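Local structure of transcriptional regulator, TetR family (Agrobacterium tumefaciens, 3C2B) at residues 20-25 with 71-76; 39-42 with 46-49; 54-59 with 63-68; 98-103 with 137-142. The protein probably binds DNA at regulatory sites as a TetR-family transcription factor, with an N-terminal helix-turn-helix domain and a helical C-terminal domain. One frame throughout, in Å; residues are numbered along the deposited sequence.

Interaction 1 (20-25 with 71-76); sequences VLDQAL and QSKVRT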
loop_
_atom_site.group_PDB
_atom_site.type_symbol
_atom_site.label_atom_id
_atom_site.label_comp_id
_atom_site.label_asym_id
_atom_site.label_seq_id
_atom_site.Cartn_x
_atom_site.Cartn_y
_atom_site.Cartn_z
ATOM N N VAL A 20 22.523 -20.341 -2.914
ATOM C CA VAL A 20 22.019 -19.943 -4.235
ATOM C C VAL A 20 20.833 -18.954 -4.137
ATOM O O VAL A 20 20.792 -17.911 -4.807
ATOM C CB VAL A 20 21.631 -21.203 -5.087
ATOM C CG1 VAL A 20 20.690 -20.845 -6.252
ATOM C CG2 VAL A 20 22.893 -21.945 -5.604
ATOM N N LEU A 21 19.872 -19.302 -3.290
ATOM C CA LEU A 21 18.725 -18.472 -3.031
ATOM C C LEU A 21 19.124 -17.109 -2.445
ATOM O O LEU A 21 18.475 -16.095 -2.751
ATOM C CB LEU A 21 17.719 -19.227 -2.150
ATOM C CG LEU A 21 16.968 -20.371 -2.859
ATOM C CD1 LEU A 21 16.189 -21.234 -1.881
ATOM C CD2 LEU A 21 16.068 -19.886 -4.024
ATOM N N ASP A 22 20.181 -17.078 -1.628
ATOM C CA ASP A 22 20.772 -15.814 -1.168
ATOM C C ASP A 22 21.287 -14.924 -2.308
ATOM O O ASP A 22 21.165 -13.703 -2.247
ATOM C CB ASP A 22 21.885 -16.047 -0.147
ATOM C CG ASP A 22 21.368 -16.143 1.289
ATOM O OD1 ASP A 22 20.243 -15.678 1.606
ATOM O OD2 ASP A 22 22.126 -16.695 2.120
ATOM N N GLN A 23 21.862 -15.530 -3.340
ATOM C CA GLN A 23 22.277 -14.775 -4.523
ATOM C C GLN A 23 21.082 -14.214 -5.288
ATOM O O GLN A 23 21.135 -13.092 -5.824
ATOM C CB GLN A 23 23.135 -15.634 -5.455
ATOM C CG GLN A 23 24.589 -15.820 -5.003
ATOM C CD GLN A 23 25.203 -14.555 -4.412
ATOM O OE1 GLN A 23 25.769 -14.593 -3.320
ATOM N NE2 GLN A 23 25.085 -13.430 -5.126
ATOM N N ALA A 24 20.006 -15.003 -5.325
ATOM C CA ALA A 24 18.804 -14.648 -6.076
ATOM C C ALA A 24 18.042 -13.503 -5.391
ATOM O O ALA A 24 17.578 -12.569 -6.061
ATOM C CB ALA A 24 17.917 -15.875 -6.299
ATOM N N LEU A 25 17.938 -13.584 -4.064
ATOM C CA LEU A 25 17.439 -12.489 -3.221
ATOM C C LEU A 25 18.261 -11.207 -3.424
ATOM O O LEU A 25 17.686 -10.136 -3.609
ATOM C CB LEU A 25 17.435 -12.898 -1.738
ATOM C CG LEU A 25 16.199 -13.617 -1.164
ATOM C CD1 LEU A 25 15.498 -14.537 -2.173
ATOM C CD2 LEU A 25 16.504 -14.354 0.148
ATOM N N GLN A 71 10.718 -16.212 3.909
ATOM C CA GLN A 71 9.684 -16.406 4.937
ATOM C C GLN A 71 10.199 -17.266 6.104
ATOM O O GLN A 71 9.702 -17.134 7.220
ATOM C CB GLN A 71 8.368 -16.974 4.324
ATOM C CG GLN A 71 7.538 -15.911 3.514
ATOM C CD GLN A 71 6.220 -16.406 2.850
ATOM O OE1 GLN A 71 5.888 -17.583 2.861
ATOM N NE2 GLN A 71 5.502 -15.489 2.243
ATOM N N SER A 72 11.213 -18.105 5.843
ATOM C CA SER A 72 11.855 -18.981 6.851
ATOM C C SER A 72 12.806 -18.282 7.821
ATOM O O SER A 72 13.034 -18.774 8.926
ATOM C CB SER A 72 12.664 -20.102 6.171
ATOM O OG SER A 72 11.821 -21.055 5.565
ATOM N N LYS A 73 13.391 -17.173 7.384
ATOM C CA LYS A 73 14.441 -16.511 8.134
ATOM C C LYS A 73 13.893 -15.344 8.934
ATOM O O LYS A 73 14.663 -14.609 9.555
ATOM C CB LYS A 73 15.515 -15.961 7.192
ATOM C CG LYS A 73 15.995 -16.891 6.087
ATOM C CD LYS A 73 16.291 -16.057 4.828
ATOM C CE LYS A 73 17.505 -15.129 5.013
ATOM N NZ LYS A 73 17.500 -13.978 4.063
ATOM N N VAL A 74 12.579 -15.140 8.904
ATOM C CA VAL A 74 12.012 -13.952 9.555
ATOM C C VAL A 74 11.955 -14.074 11.090
ATOM O O VAL A 74 11.853 -15.183 11.643
ATOM C CB VAL A 74 10.644 -13.464 8.933
ATOM C CG1 VAL A 74 10.850 -12.938 7.512
ATOM C CG2 VAL A 74 9.546 -14.547 8.986
ATOM N N ARG A 75 12.054 -12.913 11.747
ATOM C CA ARG A 75 11.915 -12.767 13.197
ATOM C C ARG A 75 10.668 -13.487 13.723
ATOM O O ARG A 75 9.553 -13.256 13.229
ATOM C CB ARG A 75 11.857 -11.274 13.571
ATOM C CG ARG A 75 12.486 -10.959 14.920
ATOM C CD ARG A 75 12.230 -9.534 15.382
ATOM N NE ARG A 75 11.108 -9.423 16.318
ATOM C CZ ARG A 75 11.107 -9.876 17.573
ATOM N NH1 ARG A 75 12.158 -10.512 18.068
ATOM N NH2 ARG A 75 10.039 -9.711 18.340
ATOM N N THR A 76 10.877 -14.377 14.697
ATOM C CA THR A 76 9.784 -15.030 15.420
ATOM C C THR A 76 9.372 -14.142 16.590
ATOM O O THR A 76 10.203 -13.765 17.428
ATOM C CB THR A 76 10.181 -16.442 15.928
ATOM O OG1 THR A 76 10.522 -17.263 14.809
ATOM C CG2 THR A 76 9.035 -17.109 16.693
#

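Interaction 2 (39-42 with 46-49); sequences SGLA and NCSK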
loop_
_atom_site.group_PDB
_atom_site.type_symbol
_atom_site.label_atom_id
_atom_site.label_comp_id
_atom_site.label_asym_id
_atom_site.label_seq_id
_atom_site.Cartn_x
_atom_site.Cartn_y
_atom_site.Cartn_z
ATOM N N SER A 39 20.287 -16.844 -16.424
ATOM C CA SER A 39 21.720 -16.604 -16.668
ATOM C C SER A 39 22.387 -15.650 -15.672
ATOM O O SER A 39 23.566 -15.797 -15.374
ATOM C CB SER A 39 21.938 -16.059 -18.077
ATOM O OG SER A 39 22.139 -17.108 -19.005
ATOM N N GLY A 40 21.651 -14.661 -15.180
ATOM C CA GLY A 40 22.193 -13.744 -14.193
ATOM C C GLY A 40 22.522 -14.557 -12.960
ATOM O O GLY A 40 23.629 -14.481 -12.427
ATOM N N LEU A 41 21.565 -15.378 -12.540
ATOM C CA LEU A 41 21.723 -16.204 -11.347
ATOM C C LEU A 41 22.701 -17.391 -11.521
ATOM O O LEU A 41 23.325 -17.838 -10.550
ATOM C CB LEU A 41 20.356 -16.670 -10.837
ATOM C CG LEU A 41 20.265 -17.229 -9.408
ATOM C CD1 LEU A 41 20.638 -18.725 -9.353
ATOM C CD2 LEU A 41 21.097 -16.399 -8.396
ATOM N N ALA A 42 22.846 -17.893 -12.745
ATOM C CA ALA A 42 23.926 -18.852 -13.029
ATOM C C ALA A 42 25.295 -18.206 -12.781
ATOM O O ALA A 42 26.161 -18.818 -12.136
ATOM C CB ALA A 42 23.824 -19.404 -14.452
ATOM N N ASN A 46 27.355 -19.401 -9.400
ATOM C CA ASN A 46 28.184 -20.506 -9.922
ATOM C C ASN A 46 27.421 -21.817 -10.119
ATOM O O ASN A 46 27.916 -22.899 -9.783
ATOM C CB ASN A 46 29.384 -20.752 -9.008
ATOM C CG ASN A 46 30.328 -19.586 -8.964
ATOM O OD1 ASN A 46 30.494 -18.872 -9.955
ATOM N ND2 ASN A 46 30.967 -19.386 -7.814
ATOM N N CYS A 47 26.205 -21.725 -10.642
ATOM C CA CYS A 47 25.437 -22.935 -10.919
ATOM C C CYS A 47 25.004 -23.056 -12.391
ATOM O O CYS A 47 25.205 -22.135 -13.204
ATOM C CB CYS A 47 24.267 -23.121 -9.922
ATOM S SG CYS A 47 22.887 -21.993 -10.075
ATOM N N SER A 48 24.455 -24.220 -12.727
ATOM C CA SER A 48 23.981 -24.491 -14.067
ATOM C C SER A 48 22.578 -23.913 -14.218
ATOM O O SER A 48 21.877 -23.668 -13.226
ATOM C CB SER A 48 24.009 -26.000 -14.341
ATOM O OG SER A 48 23.580 -26.310 -15.650
ATOM N N LYS A 49 22.180 -23.668 -15.461
ATOM C CA LYS A 49 20.824 -23.219 -15.740
ATOM C C LYS A 49 19.878 -24.432 -15.690
ATOM O O LYS A 49 18.720 -24.303 -15.284
ATOM C CB LYS A 49 20.766 -22.410 -17.059
ATOM C CG LYS A 49 20.043 -23.036 -18.250
ATOM C CD LYS A 49 18.534 -22.715 -18.246
ATOM C CE LYS A 49 17.851 -23.234 -19.518
ATOM N NZ LYS A 49 18.190 -24.661 -19.834
#

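Interaction 3 (54-59 with 63-68); sequences KWFGDR and LAAMIT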
loop_
_atom_site.group_PDB
_atom_site.type_symbol
_atom_site.label_atom_id
_atom_site.label_comp_id
_atom_site.label_asym_id
_atom_site.label_seq_id
_atom_site.Cartn_x
_atom_site.Cartn_y
_atom_site.Cartn_z
ATOM N N LYS A 54 16.340 -28.698 -11.808
ATOM C CA LYS A 54 16.104 -29.840 -10.901
ATOM C C LYS A 54 16.062 -29.443 -9.417
ATOM O O LYS A 54 15.609 -30.223 -8.576
ATOM C CB LYS A 54 17.063 -31.020 -11.176
ATOM C CG LYS A 54 18.284 -31.160 -10.259
ATOM C CD LYS A 54 19.518 -30.477 -10.840
ATOM C CE LYS A 54 20.789 -30.813 -10.063
ATOM N NZ LYS A 54 21.624 -31.829 -10.757
ATOM N N TRP A 55 16.519 -28.231 -9.106
ATOM C CA TRP A 55 16.393 -27.691 -7.751
ATOM C C TRP A 55 14.983 -27.158 -7.462
ATOM O O TRP A 55 14.394 -27.495 -6.423
ATOM C CB TRP A 55 17.429 -26.585 -7.490
ATOM C CG TRP A 55 18.871 -27.058 -7.383
ATOM C CD1 TRP A 55 19.314 -28.332 -7.151
ATOM C CD2 TRP A 55 20.045 -26.240 -7.471
ATOM N NE1 TRP A 55 20.692 -28.361 -7.114
ATOM C CE2 TRP A 55 21.164 -27.088 -7.304
ATOM C CE3 TRP A 55 20.259 -24.869 -7.683
ATOM C CZ2 TRP A 55 22.478 -26.610 -7.340
ATOM C CZ3 TRP A 55 21.575 -24.399 -7.725
ATOM C CH2 TRP A 55 22.660 -25.266 -7.553
ATOM N N PHE A 56 14.459 -26.337 -8.384
ATOM C CA PHE A 56 13.242 -25.525 -8.148
ATOM C C PHE A 56 12.140 -25.675 -9.214
ATOM O O PHE A 56 11.236 -24.835 -9.293
ATOM C CB PHE A 56 13.585 -24.014 -8.006
ATOM C CG PHE A 56 14.866 -23.726 -7.249
ATOM C CD1 PHE A 56 15.904 -23.037 -7.873
ATOM C CD2 PHE A 56 15.037 -24.147 -5.911
ATOM C CE1 PHE A 56 17.091 -22.762 -7.187
ATOM C CE2 PHE A 56 16.227 -23.885 -5.215
ATOM C CZ PHE A 56 17.254 -23.190 -5.854
ATOM N N GLY A 57 12.207 -26.726 -10.030
ATOM C CA GLY A 57 11.247 -26.903 -11.121
ATOM C C GLY A 57 11.529 -25.949 -12.269
ATOM O O GLY A 57 12.523 -26.106 -12.971
ATOM N N ASP A 58 10.660 -24.958 -12.457
ATOM C CA ASP A 58 10.821 -23.955 -13.518
ATOM C C ASP A 58 11.114 -22.560 -12.945
ATOM O O ASP A 58 11.416 -22.422 -11.760
ATOM C CB ASP A 58 9.582 -23.931 -14.431
ATOM C CG ASP A 58 8.276 -24.120 -13.663
ATOM O OD1 ASP A 58 7.930 -25.282 -13.362
ATOM O OD2 ASP A 58 7.588 -23.116 -13.371
ATOM N N ARG A 59 11.041 -21.536 -13.792
ATOM C CA ARG A 59 11.156 -20.149 -13.348
ATOM C C ARG A 59 10.164 -19.871 -12.216
ATOM O O ARG A 59 10.555 -19.394 -11.153
ATOM C CB ARG A 59 10.974 -19.190 -14.540
ATOM C CG ARG A 59 10.511 -17.725 -14.256
ATOM C CD ARG A 59 11.361 -16.986 -13.211
ATOM N NE ARG A 59 11.863 -15.669 -13.631
ATOM C CZ ARG A 59 11.167 -14.525 -13.690
ATOM N NH1 ARG A 59 11.791 -13.421 -14.069
ATOM N NH2 ARG A 59 9.870 -14.459 -13.389
ATOM N N LEU A 63 10.954 -18.692 -8.118
ATOM C CA LEU A 63 10.415 -17.494 -7.474
ATOM C C LEU A 63 9.732 -17.829 -6.149
ATOM O O LEU A 63 9.862 -17.083 -5.175
ATOM C CB LEU A 63 9.429 -16.815 -8.416
ATOM C CG LEU A 63 10.010 -15.919 -9.514
ATOM C CD1 LEU A 63 11.454 -16.248 -9.877
ATOM C CD2 LEU A 63 9.092 -15.920 -10.740
ATOM N N ALA A 64 9.025 -18.963 -6.131
ATOM C CA ALA A 64 8.318 -19.447 -4.946
ATOM C C ALA A 64 9.264 -19.912 -3.834
ATOM O O ALA A 64 8.975 -19.700 -2.646
ATOM C CB ALA A 64 7.326 -20.572 -5.323
ATOM N N ALA A 65 10.376 -20.548 -4.215
ATOM C CA ALA A 65 11.349 -21.042 -3.240
ATOM C C ALA A 65 12.084 -19.872 -2.607
ATOM O O ALA A 65 12.411 -19.920 -1.434
ATOM C CB ALA A 65 12.328 -22.045 -3.872
HETATM N N MSE A 66 12.330 -18.831 -3.394
HETATM C CA MSE A 66 12.857 -17.555 -2.909
HETATM C C MSE A 66 11.928 -16.911 -1.839
HETATM O O MSE A 66 12.379 -16.459 -0.776
HETATM C CB MSE A 66 13.032 -16.581 -4.091
HETATM C CG MSE A 66 14.104 -16.957 -5.141
HETATM SE SE MSE A 66 14.191 -15.661 -6.646
HETATM C CE MSE A 66 14.614 -14.027 -5.654
ATOM N N ILE A 67 10.635 -16.864 -2.143
ATOM C CA ILE A 67 9.620 -16.378 -1.194
ATOM C C ILE A 67 9.551 -17.257 0.082
ATOM O O ILE A 67 9.527 -16.717 1.191
ATOM C CB ILE A 67 8.216 -16.248 -1.852
ATOM C CG1 ILE A 67 8.235 -15.149 -2.925
ATOM C CG2 ILE A 67 7.118 -15.985 -0.795
ATOM C CD1 ILE A 67 6.929 -14.958 -3.712
ATOM N N THR A 68 9.529 -18.590 -0.066
ATOM C CA THR A 68 9.421 -19.466 1.113
ATOM C C THR A 68 10.753 -19.657 1.856
ATOM O O THR A 68 10.746 -19.987 3.043
ATOM C CB THR A 68 8.756 -20.821 0.804
ATOM O OG1 THR A 68 9.635 -21.628 0.014
ATOM C CG2 THR A 68 7.437 -20.613 0.066
#

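Interaction 4 (98-103 with 137-142); sequences HDLLDV and RQIDRR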
loop_
_atom_site.group_PDB
_atom_site.type_symbol
_atom_site.label_atom_id
_atom_site.label_comp_id
_atom_site.label_asym_id
_atom_site.label_seq_id
_atom_site.Cartn_x
_atom_site.Cartn_y
_atom_site.Cartn_z
ATOM N N HIS A 98 6.230 -0.101 15.376
ATOM C CA HIS A 98 7.574 0.193 14.897
ATOM C C HIS A 98 8.187 -1.041 14.196
ATOM O O HIS A 98 8.767 -0.919 13.108
ATOM C CB HIS A 98 8.415 0.646 16.130
ATOM C CG HIS A 98 9.719 1.321 15.807
ATOM N ND1 HIS A 98 10.372 2.132 16.725
ATOM C CD2 HIS A 98 10.526 1.274 14.711
ATOM C CE1 HIS A 98 11.518 2.554 16.204
ATOM N NE2 HIS A 98 11.622 2.064 14.979
ATOM N N ASP A 99 8.067 -2.223 14.831
ATOM C CA ASP A 99 8.407 -3.502 14.185
ATOM C C ASP A 99 7.684 -3.693 12.819
ATOM O O ASP A 99 8.294 -4.098 11.852
ATOM C CB ASP A 99 8.030 -4.672 15.092
ATOM C CG ASP A 99 8.892 -4.774 16.324
ATOM O OD1 ASP A 99 9.943 -4.098 16.420
ATOM O OD2 ASP A 99 8.525 -5.574 17.215
ATOM N N LEU A 100 6.400 -3.421 12.753
ATOM C CA LEU A 100 5.654 -3.498 11.462
ATOM C C LEU A 100 6.289 -2.615 10.353
ATOM O O LEU A 100 6.599 -3.091 9.251
ATOM C CB LEU A 100 4.167 -3.151 11.646
ATOM C CG LEU A 100 3.314 -3.132 10.327
ATOM C CD1 LEU A 100 3.433 -4.462 9.528
ATOM C CD2 LEU A 100 1.811 -2.853 10.635
ATOM N N LEU A 101 6.505 -1.345 10.682
ATOM C CA LEU A 101 7.078 -0.391 9.753
ATOM C C LEU A 101 8.448 -0.879 9.248
ATOM O O LEU A 101 8.740 -0.872 8.050
ATOM C CB LEU A 101 7.179 0.962 10.452
ATOM C CG LEU A 101 5.811 1.631 10.587
ATOM C CD1 LEU A 101 5.860 2.738 11.674
ATOM C CD2 LEU A 101 5.198 2.110 9.196
ATOM N N ASP A 102 9.255 -1.320 10.206
ATOM C CA ASP A 102 10.568 -1.837 9.963
ATOM C C ASP A 102 10.520 -3.087 9.094
ATOM O O ASP A 102 11.305 -3.227 8.198
ATOM C CB ASP A 102 11.173 -2.143 11.320
ATOM C CG ASP A 102 12.599 -1.892 11.359
ATOM O OD1 ASP A 102 13.003 -0.713 11.249
ATOM O OD2 ASP A 102 13.316 -2.871 11.511
ATOM N N VAL A 103 9.619 -4.015 9.361
ATOM C CA VAL A 103 9.453 -5.205 8.482
ATOM C C VAL A 103 9.046 -4.717 7.053
ATOM O O VAL A 103 9.610 -5.147 6.046
ATOM C CB VAL A 103 8.383 -6.181 9.052
ATOM C CG1 VAL A 103 7.760 -7.056 7.960
ATOM C CG2 VAL A 103 8.942 -7.080 10.202
ATOM N N ARG A 137 2.027 -13.617 8.410
ATOM C CA ARG A 137 1.347 -14.425 9.404
ATOM C C ARG A 137 1.846 -14.201 10.831
ATOM O O ARG A 137 1.061 -14.205 11.772
ATOM C CB ARG A 137 1.445 -15.894 8.975
ATOM C CG ARG A 137 1.643 -16.950 10.063
ATOM C CD ARG A 137 1.602 -18.317 9.414
ATOM N NE ARG A 137 0.706 -18.287 8.261
ATOM C CZ ARG A 137 0.688 -19.189 7.295
ATOM N NH1 ARG A 137 1.508 -20.225 7.345
ATOM N NH2 ARG A 137 -0.163 -19.056 6.294
ATOM N N GLN A 138 3.151 -14.003 10.975
ATOM C CA GLN A 138 3.798 -13.881 12.288
ATOM C C GLN A 138 3.503 -12.501 12.887
ATOM O O GLN A 138 3.148 -12.386 14.072
ATOM C CB GLN A 138 5.320 -14.165 12.224
ATOM C CG GLN A 138 5.750 -15.654 12.432
ATOM C CD GLN A 138 5.923 -16.058 13.902
ATOM O OE1 GLN A 138 6.787 -16.869 14.229
ATOM N NE2 GLN A 138 5.109 -15.485 14.791
ATOM N N ILE A 139 3.662 -11.476 12.062
ATOM C CA ILE A 139 3.211 -10.140 12.368
ATOM C C ILE A 139 1.724 -10.124 12.762
ATOM O O ILE A 139 1.373 -9.545 13.797
ATOM C CB ILE A 139 3.542 -9.156 11.208
ATOM C CG1 ILE A 139 4.933 -8.522 11.432
ATOM C CG2 ILE A 139 2.492 -8.034 11.047
ATOM C CD1 ILE A 139 5.103 -7.671 12.755
ATOM N N ASP A 140 0.871 -10.781 11.963
ATOM C CA ASP A 140 -0.568 -10.729 12.177
ATOM C C ASP A 140 -0.952 -11.440 13.476
ATOM O O ASP A 140 -1.831 -10.972 14.191
ATOM C CB ASP A 140 -1.323 -11.347 11.004
ATOM C CG ASP A 140 -1.317 -10.464 9.747
ATOM O OD1 ASP A 140 -0.864 -9.304 9.799
ATOM O OD2 ASP A 140 -1.802 -10.935 8.700
ATOM N N ARG A 141 -0.291 -12.557 13.776
ATOM C CA ARG A 141 -0.587 -13.316 15.001
ATOM C C ARG A 141 -0.129 -12.511 16.223
ATOM O O ARG A 141 -0.814 -12.497 17.238
ATOM C CB ARG A 141 0.033 -14.723 14.985
ATOM C CG ARG A 141 -0.849 -15.764 15.700
ATOM C CD ARG A 141 -0.206 -17.141 15.815
ATOM N NE ARG A 141 -1.187 -18.159 16.204
ATOM C CZ ARG A 141 -1.893 -18.903 15.340
ATOM N NH1 ARG A 141 -1.755 -18.737 14.024
ATOM N NH2 ARG A 141 -2.755 -19.811 15.791
ATOM N N ARG A 142 1.018 -11.830 16.105
ATOM C CA ARG A 142 1.483 -10.901 17.132
ATOM C C ARG A 142 0.370 -9.883 17.459
ATOM O O ARG A 142 -0.063 -9.782 18.595
ATOM C CB ARG A 142 2.735 -10.164 16.654
ATOM C CG ARG A 142 3.707 -9.743 17.725
ATOM C CD ARG A 142 3.081 -8.782 18.707
ATOM N NE ARG A 142 3.241 -9.241 20.095
ATOM C CZ ARG A 142 4.144 -8.787 20.961
ATOM N NH1 ARG A 142 4.189 -9.277 22.193
ATOM N NH2 ARG A 142 5.008 -7.859 20.596
HETATM O O HOH W 1 6.286 -6.983 17.967
#

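Interaction 1 (20-25 with 71-76)
At the edge of the TetR-type DNA-binding domain, Lys73 reaches from the chain that follows helix 59-71 to Asp22 and Leu25 on helix 15-31. The contact is small, with 72 Å² buried over both sides, and no hydrogen bond crosses it. The two backbones stay more than 11 Å apart at CA, and the long lysine spans the gap. Its CG stands beside the backbone N (chi1 -46°), and the chain then bends at chi2 and chi3 to bring the ammonium group to the helix. Lys73 NZ lies 4.1 Å from OD1 of Asp22. That is too long for a salt bridge, but the opposite charges probably still attract. The ammonium is held by a hydrogen bond from Lys73 NZ to Gln70 OE1; Asp22 only lies nearby. Lys73 NZ is also 4.1 Å from CD2 of Leu25, and these two side chains meet tip to tip. Asp22 and Leu25 are three residues apart, about one turn, so the ends of both side chains can come near the lysine. On the neighbouring helix 59-71, Leu25 packs on selenomethionine Met66 and Gln70, and Asp22 touches Phe69. Gln71 NE2 bonds Leu130 O and so ties this part of the chain to helix 127-134.

Interaction 2 (39-42 with 46-49)
Ala42 and Cys47 meet where helix 38-45 ends, in the turn of the predicted helix-turn-helix motif. Cys47 N donates to Ala42 O at 3.3 Å, with an N-H...O angle of 143°. The donor lies in the carbonyl plane, on a lone pair of the oxygen. The bond runs from residue i+5 back to residue i, and Asn46 between them has a positive phi. Together these are the 6→1 bond and the left-handed residue of a Schellman motif, which stops the helix and turns the chain. Ala42 and Cys47 also touch a second time. CB of Ala42 is 3.3 Å from Cys47 O, a tight contact.

The apolar part comes from Leu41. Its CG is anti to the backbone N (chi1 -164°), and CD1 of Leu41 comes to 4.0 Å from SG of Cys47. The sulfur stands between its own backbone N and carbonyl carbon (chi1 71°), which places it against Leu41.

Further out, Leu41 packs on Val20, Gln23 and Ala24 of helix 15-31, while Leu52 touches both Leu41 and Cys47. Trp55 and Arg16 are further neighbours of Cys47. In TetR repressors the second helix of the motif enters the major groove of DNA, and this turn sets its start, consistent with such a role here. Ser48 is the N-cap of that helix: its OG accepts a hydrogen bond from Glu50 N.

Interaction 3 (54-59 with 63-68)
Arg59 carries its CG anti to the backbone N (chi1 157°) and bends at chi2 and chi3, which brings the side chain over Leu63, one turn further along the helix. Leu63 holds its CG beside its own backbone N, and the two side chains cross at a slant. The leucine methyls lie against the aliphatic part of the arginine: Leu63 CD1 is 3.4 Å from Arg59 CD, a tight contact. An even shorter approach of the guanidinium to CD2 is doubtful. In the backbone, Leu63 N donates to Arg59 O at 3.1 Å and 163°, the first-turn bond of helix 59-71. Asp58 is the N-cap of this helix, though its bond to Asp60 N is weak. Gly57 is the first residue to leave helical angles, with positive phi, and the chain turns sharply between the two helices.

Phe56 makes the other contact. CD2 of its ring meets Ala65 CB at 4.0 Å. Trp55 CB lies over the centre of one ring face, 3.5 Å above the plane.

Helix 49-56, the second helix of the predicted helix-turn-helix, is thus packed on helix 59-71. Arg59 has a divided role. Its NH1 forms a salt bridge with Glu33, which probably steadies the charge, while its CD packs on the methyls of Leu63, which Leu115 and Leu127 also touch.

Interaction 4 (98-103 with 137-142)
The flat groups here, the Asp99 carboxylate and the Arg142 guanidinium, meet through a water and not face to face. The water donates to Asp99 OD2 at 2.8 Å and accepts from Arg142 NH2 at 3.1 Å. The charged atoms themselves, Asp99 OD2 and Arg142 NH2, are 5.4 Å apart, too far for direct contact; the water bridges them by two hydrogen bonds. Both residues also touch Phe77.

The apolar contact lies alongside. Ile139 points at helix 86-104 and meets two residues one turn apart on it. Its CG2 is 4.0 Å from CD1 of Leu100, whose CG is anti to the backbone N (chi1 177°), which brings the end of Leu100 nearer to Ile139. These two side chains cross at about a right angle. On its other branch, Ile139 CG1 comes to 4.4 Å from Val103 CG2, a looser touch. Leu100 and Ile139 are buried, and their CA atoms are 7.1 Å apart.

This is helix-to-helix packing inside the C-terminal domain, near the centre of the chain. Leu100 also rests on Tyr169 and Val173 of helix 161-173, and Ile139 on Tyr165 of the same helix. Phe96 of helix 86-104 packs on Ile139 and Arg142, so helices 86-104, 137-152 and 161-173 come together here.

Overall arrangement
Interactions 1, 2 and 3 belong to the DNA-binding end of the chain. Interaction 4 lies in the C-terminal domain, its centre about 34 Å from that of interaction 2. Helix 15-31 joins the first three: Ala24 N is 3.5 Å from Leu41 CD2 of interaction 2, and Val20 CG2 is 3.5 Å from Trp55 CZ3 of interaction 3. Interactions 2 and 3 meet directly, with Cys47 CB 3.6 Å from Trp55 CH2. Both helices of the predicted helix-turn-helix therefore contact helix 15-31. Of the other three, only interaction 1 touches interaction 4, through Thr76 CG2 and Gln138 OE1 at 3.3 Å. Interactions 3 and 4 do not touch; their nearest atoms are about 9 Å apart.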